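Local coordinates for protein UDP-N-Acetylenolpyruvylglucosamine Reductase (Thermus caldophilus, PDB 2GQT) that catalyses the reduction of UDP-N-acetylenolpyruvylglucosamine to UDP-N-acetylmuramate in cell wall peptidoglycan synthesis, using bound FAD and probably NADPH, at residues V78-L83 / G160-V165; T82-L87 / I105-G110; K114-T119 / G150-H155. All coordinates share one frame; numbering follows the deposited sequence.

Contact 1: V78-L83 / G160-V165. With FAD (flavin-adenine dinucleotide), chain C.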
loop_
_atom_site.group_PDB
_atom_site.type_symbol
_atom_site.label_atom_id
_atom_site.label_comp_id
_atom_site.label_asym_id
_atom_site.label_seq_id
_atom_site.Cartn_x
_atom_site.Cartn_y
_atom_site.Cartn_z
ATOM N N VAL A 78 11.238 2.354 13.449
ATOM C CA VAL A 78 11.236 1.792 12.115
ATOM C C VAL A 78 10.760 2.881 11.160
ATOM O O VAL A 78 9.644 3.373 11.285
ATOM C CB VAL A 78 10.291 0.556 12.052
ATOM C CG1 VAL A 78 10.087 0.062 10.629
ATOM C CG2 VAL A 78 10.807 -0.568 12.952
ATOM N N GLY A 79 11.598 3.285 10.219
ATOM C CA GLY A 79 11.235 4.346 9.291
ATOM C C GLY A 79 10.063 3.984 8.396
ATOM O O GLY A 79 9.928 2.844 7.977
ATOM N N ALA A 80 9.213 4.965 8.102
ATOM C CA ALA A 80 8.010 4.705 7.309
ATOM C C ALA A 80 8.282 4.367 5.848
ATOM O O ALA A 80 7.420 3.796 5.180
ATOM C CB ALA A 80 7.059 5.868 7.406
ATOM N N GLY A 81 9.462 4.742 5.350
ATOM C CA GLY A 81 9.868 4.384 3.991
ATOM C C GLY A 81 10.403 2.971 3.851
ATOM O O GLY A 81 10.670 2.527 2.736
ATOM N N THR A 82 10.564 2.270 4.968
ATOM C CA THR A 82 10.994 0.877 4.972
ATOM C C THR A 82 9.911 0.004 4.342
ATOM O O THR A 82 8.717 0.227 4.589
ATOM C CB THR A 82 11.268 0.390 6.416
ATOM O OG1 THR A 82 12.154 1.305 7.070
ATOM C CG2 THR A 82 11.864 -1.016 6.435
ATOM N N LEU A 83 10.311 -0.989 3.550
ATOM C CA LEU A 83 9.354 -1.921 2.963
ATOM C C LEU A 83 8.847 -2.933 3.976
ATOM O O LEU A 83 9.639 -3.609 4.655
ATOM C CB LEU A 83 9.953 -2.623 1.746
ATOM C CG LEU A 83 10.016 -1.722 0.506
ATOM C CD1 LEU A 83 11.006 -2.286 -0.509
ATOM C CD2 LEU A 83 8.629 -1.508 -0.107
ATOM N N GLY A 160 -1.345 14.485 7.262
ATOM C CA GLY A 160 -0.354 13.728 8.030
ATOM C C GLY A 160 0.503 12.801 7.198
ATOM O O GLY A 160 0.005 12.065 6.344
ATOM N N ILE A 161 1.808 12.852 7.454
ATOM C CA ILE A 161 2.761 11.938 6.843
ATOM C C ILE A 161 3.304 11.030 7.941
ATOM O O ILE A 161 3.928 11.504 8.891
ATOM C CB ILE A 161 3.913 12.708 6.176
ATOM C CG1 ILE A 161 3.362 13.710 5.159
ATOM C CG2 ILE A 161 4.908 11.730 5.524
ATOM C CD1 ILE A 161 4.428 14.534 4.476
ATOM N N VAL A 162 3.044 9.731 7.835
ATOM C CA VAL A 162 3.658 8.771 8.747
ATOM C C VAL A 162 5.153 8.720 8.437
ATOM O O VAL A 162 5.539 8.508 7.288
ATOM C CB VAL A 162 3.032 7.383 8.586
ATOM C CG1 VAL A 162 3.713 6.361 9.501
ATOM C CG2 VAL A 162 1.526 7.449 8.848
ATOM N N THR A 163 5.977 8.958 9.449
ATOM C CA THR A 163 7.421 9.049 9.243
ATOM C C THR A 163 8.201 7.900 9.880
ATOM O O THR A 163 9.287 7.559 9.400
ATOM C CB THR A 163 7.971 10.381 9.773
ATOM O OG1 THR A 163 7.469 10.601 11.097
ATOM C CG2 THR A 163 7.522 11.516 8.877
ATOM N N ARG A 164 7.632 7.288 10.917
ATOM C CA ARG A 164 8.342 6.309 11.733
ATOM C C ARG A 164 7.335 5.589 12.617
ATOM O O ARG A 164 6.357 6.199 13.031
ATOM C CB ARG A 164 9.267 7.102 12.663
ATOM C CG ARG A 164 10.628 6.586 12.932
ATOM C CD ARG A 164 11.409 7.763 13.501
ATOM N NE ARG A 164 12.412 8.165 12.535
ATOM C CZ ARG A 164 12.531 9.347 11.936
ATOM N NH1 ARG A 164 11.720 10.368 12.191
ATOM N NH2 ARG A 164 13.519 9.506 11.074
ATOM N N VAL A 165 7.585 4.325 12.940
ATOM C CA VAL A 165 6.730 3.582 13.861
ATOM C C VAL A 165 7.557 2.774 14.859
ATOM O O VAL A 165 8.741 2.509 14.625
ATOM C CB VAL A 165 5.745 2.622 13.124
ATOM C CG1 VAL A 165 4.915 3.359 12.085
ATOM C CG2 VAL A 165 6.473 1.434 12.498
HETATM P PA FAD C . 0.712 3.625 -1.834
HETATM O O1A FAD C . -0.060 2.804 -2.780
HETATM O O2A FAD C . 1.963 4.286 -2.269
HETATM O O5B FAD C . -0.205 4.743 -1.181
HETATM C C5B FAD C . -1.487 4.381 -0.655
HETATM C C4B FAD C . -2.019 5.497 0.217
HETATM O O4B FAD C . -1.153 5.639 1.362
HETATM C C3B FAD C . -2.058 6.871 -0.467
HETATM O O3B FAD C . -3.157 7.599 0.084
HETATM C C2B FAD C . -0.738 7.490 -0.026
HETATM O O2B FAD C . -0.777 8.916 -0.051
HETATM C C1B FAD C . -0.660 7.002 1.405
HETATM N N9A FAD C . 0.696 6.970 1.993
HETATM C C8A FAD C . 1.752 6.271 1.545
HETATM N N7A FAD C . 2.788 6.482 2.360
HETATM C C5A FAD C . 2.384 7.293 3.345
HETATM C C6A FAD C . 2.996 7.879 4.459
HETATM N N6A FAD C . 4.275 7.655 4.787
HETATM N N1A FAD C . 2.255 8.682 5.249
HETATM C C2A FAD C . 0.970 8.939 4.967
HETATM N N3A FAD C . 0.344 8.422 3.913
HETATM C C4A FAD C . 1.048 7.609 3.102
HETATM N N1 FAD C . -3.703 -4.554 0.989
HETATM C C2 FAD C . -4.169 -5.161 2.135
HETATM O O2 FAD C . -4.694 -4.487 3.010
HETATM N N3 FAD C . -4.066 -6.542 2.282
HETATM C C4 FAD C . -3.476 -7.338 1.307
HETATM O O4 FAD C . -3.393 -8.558 1.478
HETATM C C4X FAD C . -2.999 -6.713 0.156
HETATM N N5 FAD C . -2.411 -7.474 -0.851
HETATM C C5X FAD C . -1.875 -6.829 -1.974
HETATM C C6 FAD C . -1.227 -7.592 -2.946
HETATM C C7 FAD C . -0.670 -6.986 -4.068
HETATM C C7M FAD C . 0.048 -7.844 -5.117
HETATM C C8 FAD C . -0.776 -5.599 -4.218
HETATM C C8M FAD C . -0.175 -4.912 -5.452
HETATM C C9 FAD C . -1.432 -4.840 -3.252
HETATM C C9A FAD C . -1.987 -5.441 -2.122
HETATM N N10 FAD C . -2.650 -4.687 -1.139
HETATM C C10 FAD C . -3.119 -5.328 0.005
HETATM C "C1'" FAD C . -2.889 -3.227 -1.291
HETATM C "C2'" FAD C . -1.695 -2.384 -0.816
HETATM O "O2'" FAD C . -0.493 -3.178 -0.767
HETATM C "C3'" FAD C . -1.924 -1.772 0.567
HETATM O "O3'" FAD C . -3.053 -0.888 0.524
HETATM C "C4'" FAD C . -0.679 -1.036 1.077
HETATM O "O4'" FAD C . -0.872 -0.679 2.448
HETATM C "C5'" FAD C . -0.342 0.220 0.277
HETATM O "O5'" FAD C . 0.934 0.670 0.733
HETATM P P FAD C . 1.898 1.451 -0.272
HETATM O O1P FAD C . 3.098 1.819 0.503
HETATM O O2P FAD C . 2.051 0.731 -1.554
HETATM O O3P FAD C . 1.017 2.778 -0.481
#
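Ala80 N comes in above the flat carbonyl group of Thr163, 59° out of its plane, and bonds to the oxygen there at 2.9 Å instead of along a lone pair. On the carbonyl of Gly79, Thr82 N and Thr82 OG1 arrive together over one face, closing the type I turn from Gly79 to Thr82. Before that turn strand 77-79 runs antiparallel to strand 161-171. Val78 and Val165 form the hydrogen-bonded pair, with Val78 N to Val165 O and Val165 N to Val78 O both 2.8 Å. Gly79 faces Arg164 in the next, non-hydrogen-bonded pair, and the CA-H of Arg164 points at Val78 O. With CG1 anti to the carbonyl carbon (chi1 -54°), Val165 CG2 falls between the backbone N and the carbonyl carbon and meets Val78 CB at 3.9 Å. Arg164 lays its CG beside Val78 O, while its guanidinium leaves the contact for salt bridges with Glu68 and Glu132.

Val162 joins this sheet to the cofactor. With CG1 opposite the backbone N (chi1 178°), that methyl reaches Ala80 CB, and CG2 is left close to adenine N1A. The methyl of Ala80 also packs tightly on Val162 O, at 3.0 Å from CB. Val162 N donates to FAD N1A and FAD N6A donates back to Val162 O, each at 2.9 Å. An acceptor at N1A and a donor at N6A are what adenine offers; guanine reverses that pattern, so this backbone pair is likely to favour an adenine nucleotide.

Contact 2: T82-L87 / I105-G110. With FAD (flavin-adenine dinucleotide), chain C.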
loop_
_atom_site.group_PDB
_atom_site.type_symbol
_atom_site.label_atom_id
_atom_site.label_comp_id
_atom_site.label_asym_id
_atom_site.label_seq_id
_atom_site.Cartn_x
_atom_site.Cartn_y
_atom_site.Cartn_z
ATOM N N THR A 82 10.564 2.270 4.968
ATOM C CA THR A 82 10.994 0.877 4.972
ATOM C C THR A 82 9.911 0.004 4.342
ATOM O O THR A 82 8.717 0.227 4.589
ATOM C CB THR A 82 11.268 0.390 6.416
ATOM O OG1 THR A 82 12.154 1.305 7.070
ATOM C CG2 THR A 82 11.864 -1.016 6.435
ATOM N N LEU A 83 10.311 -0.989 3.550
ATOM C CA LEU A 83 9.354 -1.921 2.963
ATOM C C LEU A 83 8.847 -2.933 3.976
ATOM O O LEU A 83 9.639 -3.609 4.655
ATOM C CB LEU A 83 9.953 -2.623 1.746
ATOM C CG LEU A 83 10.016 -1.722 0.506
ATOM C CD1 LEU A 83 11.006 -2.286 -0.509
ATOM C CD2 LEU A 83 8.629 -1.508 -0.107
ATOM N N LEU A 84 7.523 -3.043 4.070
ATOM C CA LEU A 84 6.907 -4.018 4.942
ATOM C C LEU A 84 7.383 -5.466 4.640
ATOM O O LEU A 84 7.657 -6.226 5.569
ATOM C CB LEU A 84 5.379 -3.869 4.903
ATOM C CG LEU A 84 4.604 -4.749 5.889
ATOM C CD1 LEU A 84 5.001 -4.463 7.340
ATOM C CD2 LEU A 84 3.115 -4.523 5.679
ATOM N N PRO A 85 7.494 -5.867 3.352
ATOM C CA PRO A 85 8.020 -7.217 3.115
ATOM C C PRO A 85 9.405 -7.485 3.710
ATOM O O PRO A 85 9.688 -8.626 4.096
ATOM C CB PRO A 85 8.044 -7.319 1.585
ATOM C CG PRO A 85 6.979 -6.377 1.129
ATOM C CD PRO A 85 7.044 -5.231 2.097
ATOM N N LEU A 86 10.249 -6.460 3.799
ATOM C CA LEU A 86 11.537 -6.605 4.461
ATOM C C LEU A 86 11.336 -6.889 5.947
ATOM O O LEU A 86 11.931 -7.817 6.499
ATOM C CB LEU A 86 12.389 -5.346 4.261
ATOM C CG LEU A 86 13.713 -5.315 5.028
ATOM C CD1 LEU A 86 14.651 -6.455 4.603
ATOM C CD2 LEU A 86 14.387 -3.984 4.839
ATOM N N LEU A 87 10.508 -6.073 6.598
ATOM C CA LEU A 87 10.268 -6.235 8.025
ATOM C C LEU A 87 9.658 -7.586 8.371
ATOM O O LEU A 87 10.033 -8.182 9.377
ATOM C CB LEU A 87 9.400 -5.104 8.538
ATOM C CG LEU A 87 10.047 -3.730 8.430
ATOM C CD1 LEU A 87 8.992 -2.683 8.622
ATOM C CD2 LEU A 87 11.177 -3.542 9.440
ATOM N N ILE A 105 1.920 -8.434 1.426
ATOM C CA ILE A 105 1.460 -7.059 1.231
ATOM C C ILE A 105 2.652 -6.185 0.829
ATOM O O ILE A 105 3.526 -5.913 1.650
ATOM C CB ILE A 105 0.806 -6.491 2.500
ATOM C CG1 ILE A 105 -0.319 -7.416 2.974
ATOM C CG2 ILE A 105 0.287 -5.075 2.217
ATOM C CD1 ILE A 105 -0.954 -7.016 4.290
ATOM N N PRO A 106 2.709 -5.753 -0.443
ATOM C CA PRO A 106 3.900 -5.061 -0.944
ATOM C C PRO A 106 3.880 -3.552 -0.641
ATOM O O PRO A 106 3.939 -2.716 -1.549
ATOM C CB PRO A 106 3.829 -5.345 -2.448
ATOM C CG PRO A 106 2.393 -5.348 -2.730
ATOM C CD PRO A 106 1.704 -5.930 -1.507
ATOM N N ALA A 107 3.808 -3.224 0.645
ATOM C CA ALA A 107 3.645 -1.863 1.121
ATOM C C ALA A 107 4.946 -1.294 1.670
ATOM O O ALA A 107 5.788 -2.041 2.185
ATOM C CB ALA A 107 2.616 -1.854 2.231
ATOM N N GLN A 108 5.089 0.031 1.641
ATOM C CA GLN A 108 5.946 0.681 2.626
ATOM C C GLN A 108 5.187 0.742 3.950
ATOM O O GLN A 108 3.951 0.731 3.981
ATOM C CB GLN A 108 6.324 2.092 2.197
ATOM C CG GLN A 108 7.408 2.147 1.147
ATOM C CD GLN A 108 7.780 3.562 0.786
ATOM O OE1 GLN A 108 7.484 4.512 1.528
ATOM N NE2 GLN A 108 8.457 3.716 -0.352
ATOM N N VAL A 109 5.934 0.834 5.044
ATOM C CA VAL A 109 5.329 0.968 6.366
ATOM C C VAL A 109 4.293 2.100 6.416
ATOM O O VAL A 109 3.183 1.919 6.942
ATOM C CB VAL A 109 6.422 1.176 7.442
ATOM C CG1 VAL A 109 5.831 1.687 8.758
ATOM C CG2 VAL A 109 7.163 -0.113 7.672
ATOM N N GLY A 110 4.628 3.263 5.861
ATOM C CA GLY A 110 3.702 4.392 5.927
ATOM C C GLY A 110 2.394 4.115 5.199
ATOM O O GLY A 110 1.316 4.502 5.661
HETATM P PA FAD C . 0.712 3.625 -1.834
HETATM O O1A FAD C . -0.060 2.804 -2.780
HETATM O O2A FAD C . 1.963 4.286 -2.269
HETATM O O5B FAD C . -0.205 4.743 -1.181
HETATM C C5B FAD C . -1.487 4.381 -0.655
HETATM C C4B FAD C . -2.019 5.497 0.217
HETATM O O4B FAD C . -1.153 5.639 1.362
HETATM C C3B FAD C . -2.058 6.871 -0.467
HETATM O O3B FAD C . -3.157 7.599 0.084
HETATM C C2B FAD C . -0.738 7.490 -0.026
HETATM O O2B FAD C . -0.777 8.916 -0.051
HETATM C C1B FAD C . -0.660 7.002 1.405
HETATM N N9A FAD C . 0.696 6.970 1.993
HETATM C C8A FAD C . 1.752 6.271 1.545
HETATM N N7A FAD C . 2.788 6.482 2.360
HETATM C C5A FAD C . 2.384 7.293 3.345
HETATM C C6A FAD C . 2.996 7.879 4.459
HETATM N N6A FAD C . 4.275 7.655 4.787
HETATM N N1A FAD C . 2.255 8.682 5.249
HETATM C C2A FAD C . 0.970 8.939 4.967
HETATM N N3A FAD C . 0.344 8.422 3.913
HETATM C C4A FAD C . 1.048 7.609 3.102
HETATM N N1 FAD C . -3.703 -4.554 0.989
HETATM C C2 FAD C . -4.169 -5.161 2.135
HETATM O O2 FAD C . -4.694 -4.487 3.010
HETATM N N3 FAD C . -4.066 -6.542 2.282
HETATM C C4 FAD C . -3.476 -7.338 1.307
HETATM O O4 FAD C . -3.393 -8.558 1.478
HETATM C C4X FAD C . -2.999 -6.713 0.156
HETATM N N5 FAD C . -2.411 -7.474 -0.851
HETATM C C5X FAD C . -1.875 -6.829 -1.974
HETATM C C6 FAD C . -1.227 -7.592 -2.946
HETATM C C7 FAD C . -0.670 -6.986 -4.068
HETATM C C7M FAD C . 0.048 -7.844 -5.117
HETATM C C8 FAD C . -0.776 -5.599 -4.218
HETATM C C8M FAD C . -0.175 -4.912 -5.452
HETATM C C9 FAD C . -1.432 -4.840 -3.252
HETATM C C9A FAD C . -1.987 -5.441 -2.122
HETATM N N10 FAD C . -2.650 -4.687 -1.139
HETATM C C10 FAD C . -3.119 -5.328 0.005
HETATM C "C1'" FAD C . -2.889 -3.227 -1.291
HETATM C "C2'" FAD C . -1.695 -2.384 -0.816
HETATM O "O2'" FAD C . -0.493 -3.178 -0.767
HETATM C "C3'" FAD C . -1.924 -1.772 0.567
HETATM O "O3'" FAD C . -3.053 -0.888 0.524
HETATM C "C4'" FAD C . -0.679 -1.036 1.077
HETATM O "O4'" FAD C . -0.872 -0.679 2.448
HETATM C "C5'" FAD C . -0.342 0.220 0.277
HETATM O "O5'" FAD C . 0.934 0.670 0.733
HETATM P P FAD C . 1.898 1.451 -0.272
HETATM O O1P FAD C . 3.098 1.819 0.503
HETATM O O2P FAD C . 2.051 0.731 -1.554
HETATM O O3P FAD C . 1.017 2.778 -0.481
#
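Two helix starts meet here in the FAD-binding domain: Leu83, the N-cap of helix 84-93, and Gln108, the N-cap of helix 109-114, are joined by a single backbone bridge. Val109 N bonds to Thr82 O at 2.9 Å, and Leu84 N returns a bond to Ala107 O at 2.8 Å. Leu83 CD2 comes to rest near the same Ala107 O. The ring of Pro85 wedges in beside it, its CG 3.5 Å from Ile105 O and its CD near Ala107 O. Deeper in, Val109 has CG1 anti to its backbone N (chi1 165°), which turns CG2 to Leu87 CD1 at 3.3 Å, tighter than normal carbon packing, the two side chains crossing at about a right angle.

The other side of 105-110 serves the cofactor. Gln108 N donates to the phosphate oxygen FAD O1P at 2.9 Å, where the start of helix 109-114 may add a favourable dipole. Pro106, at the centre of an inverse gamma turn, brings CG 3.5 Å from FAD C8, and Ile105 CG1 lies 3.6 Å from FAD C4. Leu84 and Ala107 both lean on Ala112 of helix 109-114, and Gly110 of that helix pairs through its backbone with Ala80, just beyond strand 77-79.

Contact 3: K114-T119 / G150-H155. With FAD (flavin-adenine dinucleotide), chain C.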
loop_
_atom_site.group_PDB
_atom_site.type_symbol
_atom_site.label_atom_id
_atom_site.label_comp_id
_atom_site.label_asym_id
_atom_site.label_seq_id
_atom_site.Cartn_x
_atom_site.Cartn_y
_atom_site.Cartn_z
ATOM N N LYS A 114 -1.381 3.959 6.654
ATOM C CA LYS A 114 -2.458 4.765 6.076
ATOM C C LYS A 114 -3.654 3.890 5.690
ATOM O O LYS A 114 -4.808 4.264 5.936
ATOM C CB LYS A 114 -1.965 5.552 4.860
ATOM C CG LYS A 114 -3.053 6.374 4.163
ATOM C CD LYS A 114 -3.333 7.665 4.884
ATOM C CE LYS A 114 -4.337 8.522 4.140
ATOM N NZ LYS A 114 -4.644 9.732 4.973
ATOM N N MET A 115 -3.377 2.726 5.107
ATOM C CA MET A 115 -4.425 1.849 4.597
ATOM C C MET A 115 -4.726 0.678 5.513
ATOM O O MET A 115 -5.364 -0.287 5.084
ATOM C CB MET A 115 -4.039 1.333 3.203
ATOM C CG MET A 115 -3.843 2.437 2.163
ATOM S SD MET A 115 -5.213 3.625 2.076
ATOM C CE MET A 115 -6.586 2.557 1.635
ATOM N N ASN A 116 -4.254 0.760 6.761
ATOM C CA ASN A 116 -4.362 -0.331 7.745
ATOM C C ASN A 116 -4.323 -1.694 7.076
ATOM O O ASN A 116 -5.242 -2.501 7.203
ATOM C CB ASN A 116 -5.604 -0.185 8.636
ATOM C CG ASN A 116 -5.516 -1.043 9.881
ATOM O OD1 ASN A 116 -4.433 -1.525 10.239
ATOM N ND2 ASN A 116 -6.650 -1.236 10.555
ATOM N N ALA A 117 -3.234 -1.953 6.361
ATOM C CA ALA A 117 -3.174 -3.135 5.503
ATOM C C ALA A 117 -3.288 -4.405 6.327
ATOM O O ALA A 117 -2.740 -4.495 7.428
ATOM C CB ALA A 117 -1.905 -3.133 4.680
ATOM N N GLY A 118 -3.993 -5.393 5.787
ATOM C CA GLY A 118 -4.172 -6.632 6.517
ATOM C C GLY A 118 -4.754 -7.779 5.733
ATOM O O GLY A 118 -5.076 -7.656 4.545
ATOM N N THR A 119 -4.844 -8.912 6.418
ATOM C CA THR A 119 -5.384 -10.155 5.882
ATOM C C THR A 119 -6.318 -10.733 6.945
ATOM O O THR A 119 -6.522 -10.112 7.991
ATOM C CB THR A 119 -4.254 -11.160 5.596
ATOM O OG1 THR A 119 -3.636 -11.539 6.833
ATOM C CG2 THR A 119 -3.207 -10.572 4.648
ATOM N N GLY A 150 -9.775 1.474 11.046
ATOM C CA GLY A 150 -10.909 0.617 10.729
ATOM C C GLY A 150 -10.422 -0.381 9.699
ATOM O O GLY A 150 -9.220 -0.469 9.422
ATOM N N TYR A 151 -11.342 -1.134 9.118
ATOM C CA TYR A 151 -10.968 -2.107 8.108
ATOM C C TYR A 151 -10.360 -1.402 6.904
ATOM O O TYR A 151 -11.023 -0.613 6.238
ATOM C CB TYR A 151 -12.171 -2.952 7.706
ATOM C CG TYR A 151 -11.807 -4.095 6.801
ATOM C CD1 TYR A 151 -11.286 -5.278 7.324
ATOM C CD2 TYR A 151 -11.972 -3.995 5.421
ATOM C CE1 TYR A 151 -10.944 -6.334 6.495
ATOM C CE2 TYR A 151 -11.635 -5.053 4.581
ATOM C CZ TYR A 151 -11.120 -6.212 5.131
ATOM O OH TYR A 151 -10.790 -7.261 4.309
ATOM N N ARG A 152 -9.071 -1.668 6.672
ATOM C CA ARG A 152 -8.285 -1.059 5.589
ATOM C C ARG A 152 -8.445 0.473 5.543
ATOM O O ARG A 152 -8.493 1.090 4.481
ATOM C CB ARG A 152 -8.595 -1.742 4.241
ATOM C CG ARG A 152 -8.586 -3.284 4.334
ATOM C CD ARG A 152 -7.337 -3.822 5.032
ATOM N NE ARG A 152 -7.611 -4.947 5.934
ATOM C CZ ARG A 152 -7.711 -4.863 7.261
ATOM N NH1 ARG A 152 -7.570 -3.697 7.893
ATOM N NH2 ARG A 152 -7.954 -5.963 7.965
ATOM N N LYS A 153 -8.503 1.083 6.724
ATOM C CA LYS A 153 -8.752 2.515 6.844
ATOM C C LYS A 153 -8.028 3.101 8.065
ATOM O O LYS A 153 -7.829 2.416 9.072
ATOM C CB LYS A 153 -10.270 2.776 6.923
ATOM C CG LYS A 153 -10.696 4.241 7.105
ATOM C CD LYS A 153 -10.870 4.593 8.569
ATOM C CE LYS A 153 -12.247 4.226 9.045
ATOM N NZ LYS A 153 -12.603 2.843 8.625
ATOM N N SER A 154 -7.638 4.372 7.941
ATOM C CA SER A 154 -7.163 5.186 9.057
ATOM C C SER A 154 -7.807 6.569 8.977
ATOM O O SER A 154 -8.406 6.929 7.968
ATOM C CB SER A 154 -5.632 5.327 9.027
ATOM O OG SER A 154 -5.205 6.056 7.892
ATOM N N HIS A 155 -7.648 7.337 10.048
ATOM C CA HIS A 155 -8.027 8.747 10.078
ATOM C C HIS A 155 -6.833 9.505 10.640
ATOM O O HIS A 155 -6.795 9.871 11.816
ATOM C CB HIS A 155 -9.289 8.953 10.937
ATOM C CG HIS A 155 -9.930 10.299 10.795
ATOM N ND1 HIS A 155 -10.257 10.854 9.576
ATOM C CD2 HIS A 155 -10.364 11.174 11.734
ATOM C CE1 HIS A 155 -10.833 12.028 9.769
ATOM N NE2 HIS A 155 -10.906 12.247 11.071
HETATM P PA FAD C . 0.712 3.625 -1.834
HETATM O O1A FAD C . -0.060 2.804 -2.780
HETATM O O2A FAD C . 1.963 4.286 -2.269
HETATM O O5B FAD C . -0.205 4.743 -1.181
HETATM C C5B FAD C . -1.487 4.381 -0.655
HETATM C C4B FAD C . -2.019 5.497 0.217
HETATM O O4B FAD C . -1.153 5.639 1.362
HETATM C C3B FAD C . -2.058 6.871 -0.467
HETATM O O3B FAD C . -3.157 7.599 0.084
HETATM C C2B FAD C . -0.738 7.490 -0.026
HETATM O O2B FAD C . -0.777 8.916 -0.051
HETATM C C1B FAD C . -0.660 7.002 1.405
HETATM N N9A FAD C . 0.696 6.970 1.993
HETATM C C8A FAD C . 1.752 6.271 1.545
HETATM N N7A FAD C . 2.788 6.482 2.360
HETATM C C5A FAD C . 2.384 7.293 3.345
HETATM C C6A FAD C . 2.996 7.879 4.459
HETATM N N6A FAD C . 4.275 7.655 4.787
HETATM N N1A FAD C . 2.255 8.682 5.249
HETATM C C2A FAD C . 0.970 8.939 4.967
HETATM N N3A FAD C . 0.344 8.422 3.913
HETATM C C4A FAD C . 1.048 7.609 3.102
HETATM N N1 FAD C . -3.703 -4.554 0.989
HETATM C C2 FAD C . -4.169 -5.161 2.135
HETATM O O2 FAD C . -4.694 -4.487 3.010
HETATM N N3 FAD C . -4.066 -6.542 2.282
HETATM C C4 FAD C . -3.476 -7.338 1.307
HETATM O O4 FAD C . -3.393 -8.558 1.478
HETATM C C4X FAD C . -2.999 -6.713 0.156
HETATM N N5 FAD C . -2.411 -7.474 -0.851
HETATM C C5X FAD C . -1.875 -6.829 -1.974
HETATM C C6 FAD C . -1.227 -7.592 -2.946
HETATM C C7 FAD C . -0.670 -6.986 -4.068
HETATM C C7M FAD C . 0.048 -7.844 -5.117
HETATM C C8 FAD C . -0.776 -5.599 -4.218
HETATM C C8M FAD C . -0.175 -4.912 -5.452
HETATM C C9 FAD C . -1.432 -4.840 -3.252
HETATM C C9A FAD C . -1.987 -5.441 -2.122
HETATM N N10 FAD C . -2.650 -4.687 -1.139
HETATM C C10 FAD C . -3.119 -5.328 0.005
HETATM C "C1'" FAD C . -2.889 -3.227 -1.291
HETATM C "C2'" FAD C . -1.695 -2.384 -0.816
HETATM O "O2'" FAD C . -0.493 -3.178 -0.767
HETATM C "C3'" FAD C . -1.924 -1.772 0.567
HETATM O "O3'" FAD C . -3.053 -0.888 0.524
HETATM C "C4'" FAD C . -0.679 -1.036 1.077
HETATM O "O4'" FAD C . -0.872 -0.679 2.448
HETATM C "C5'" FAD C . -0.342 0.220 0.277
HETATM O "O5'" FAD C . 0.934 0.670 0.733
HETATM P P FAD C . 1.898 1.451 -0.272
HETATM O O1P FAD C . 3.098 1.819 0.503
HETATM O O2P FAD C . 2.051 0.731 -1.554
HETATM O O3P FAD C . 1.017 2.778 -0.481
HETATM O O HOH W 1 -5.937 8.603 7.109
HETATM O O HOH W 2 -7.349 5.229 5.054
#
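Arg152 starts against Met115: its CB lies 3.6 Å from Met115 O, and the neighbouring CA-H points at the same oxygen. CG rests over one face of the Tyr151 ring, toward the rim. A bend at chi2 (-49°) then turns the chain back, so that CD lies near both Asn116 O and FAD O2, 3.4 Å from the latter. The next bend, at chi3, carries NE on beside Gly118 N. At the end the guanidinium has neighbours on both faces, each offset toward the rim: Gly118 CA 3.7 Å above one, Tyr151 CD1 over the other. Arg152 NH1 comes to 2.7 Å from Asn116 O, and it forms a salt bridge with Glu123. Cut back to an alanine, this position would probably leave Glu123 without its salt-bridge partner and open a gap beside flavin O2.

The chain that meets this arginine is just leaving helix 109-114. Asn116, at positive phi, is the C-prime residue of the Schellman motif that closes the helix. Its amide, turned 85° from the guanidinium plane, sends ND2 to Gly150 O (2.9 Å), which Lys153 N approaches from the other face; ND2 also bonds to Glu123. Past the turn, Gly118 grips the flavin pyrimidine twice. FAD N3 donates to Gly118 O at 2.7 Å in an almost straight bond (178°), and Gly118 N donates to FAD O2. Toward the adenosine end, Lys114 CG lies against ribose O4B. Ser154 OG donates to Lys114 O at 2.7 Å; one water links this hydroxyl to Lys114 NZ, and a second joins Lys114 O to Ser154 N.

In the fold
All three contacts line the binding site of one extended FAD. Contact 1 holds the adenine, contact 2 meets a phosphate and the isoalloxazine, and contact 3 grips the flavin pyrimidine and brings in the active-site Arg152. Contacts 1 and 2 share Thr82 and Leu83, where strand 77-79 gives way to helix 84-93; their centres lie 10 Å apart. Helix 109-114 starts in contact 2 and ends in contact 3, whose centre is 14 Å from that of contact 2 and 15 Å from that of contact 1. Ile105 packs on Ala117 and Gly118, joining contacts 2 and 3 directly. Along the chain, contact 2 closes before contact 3 opens, and contact 3 is nested within the loop closed by contact 1.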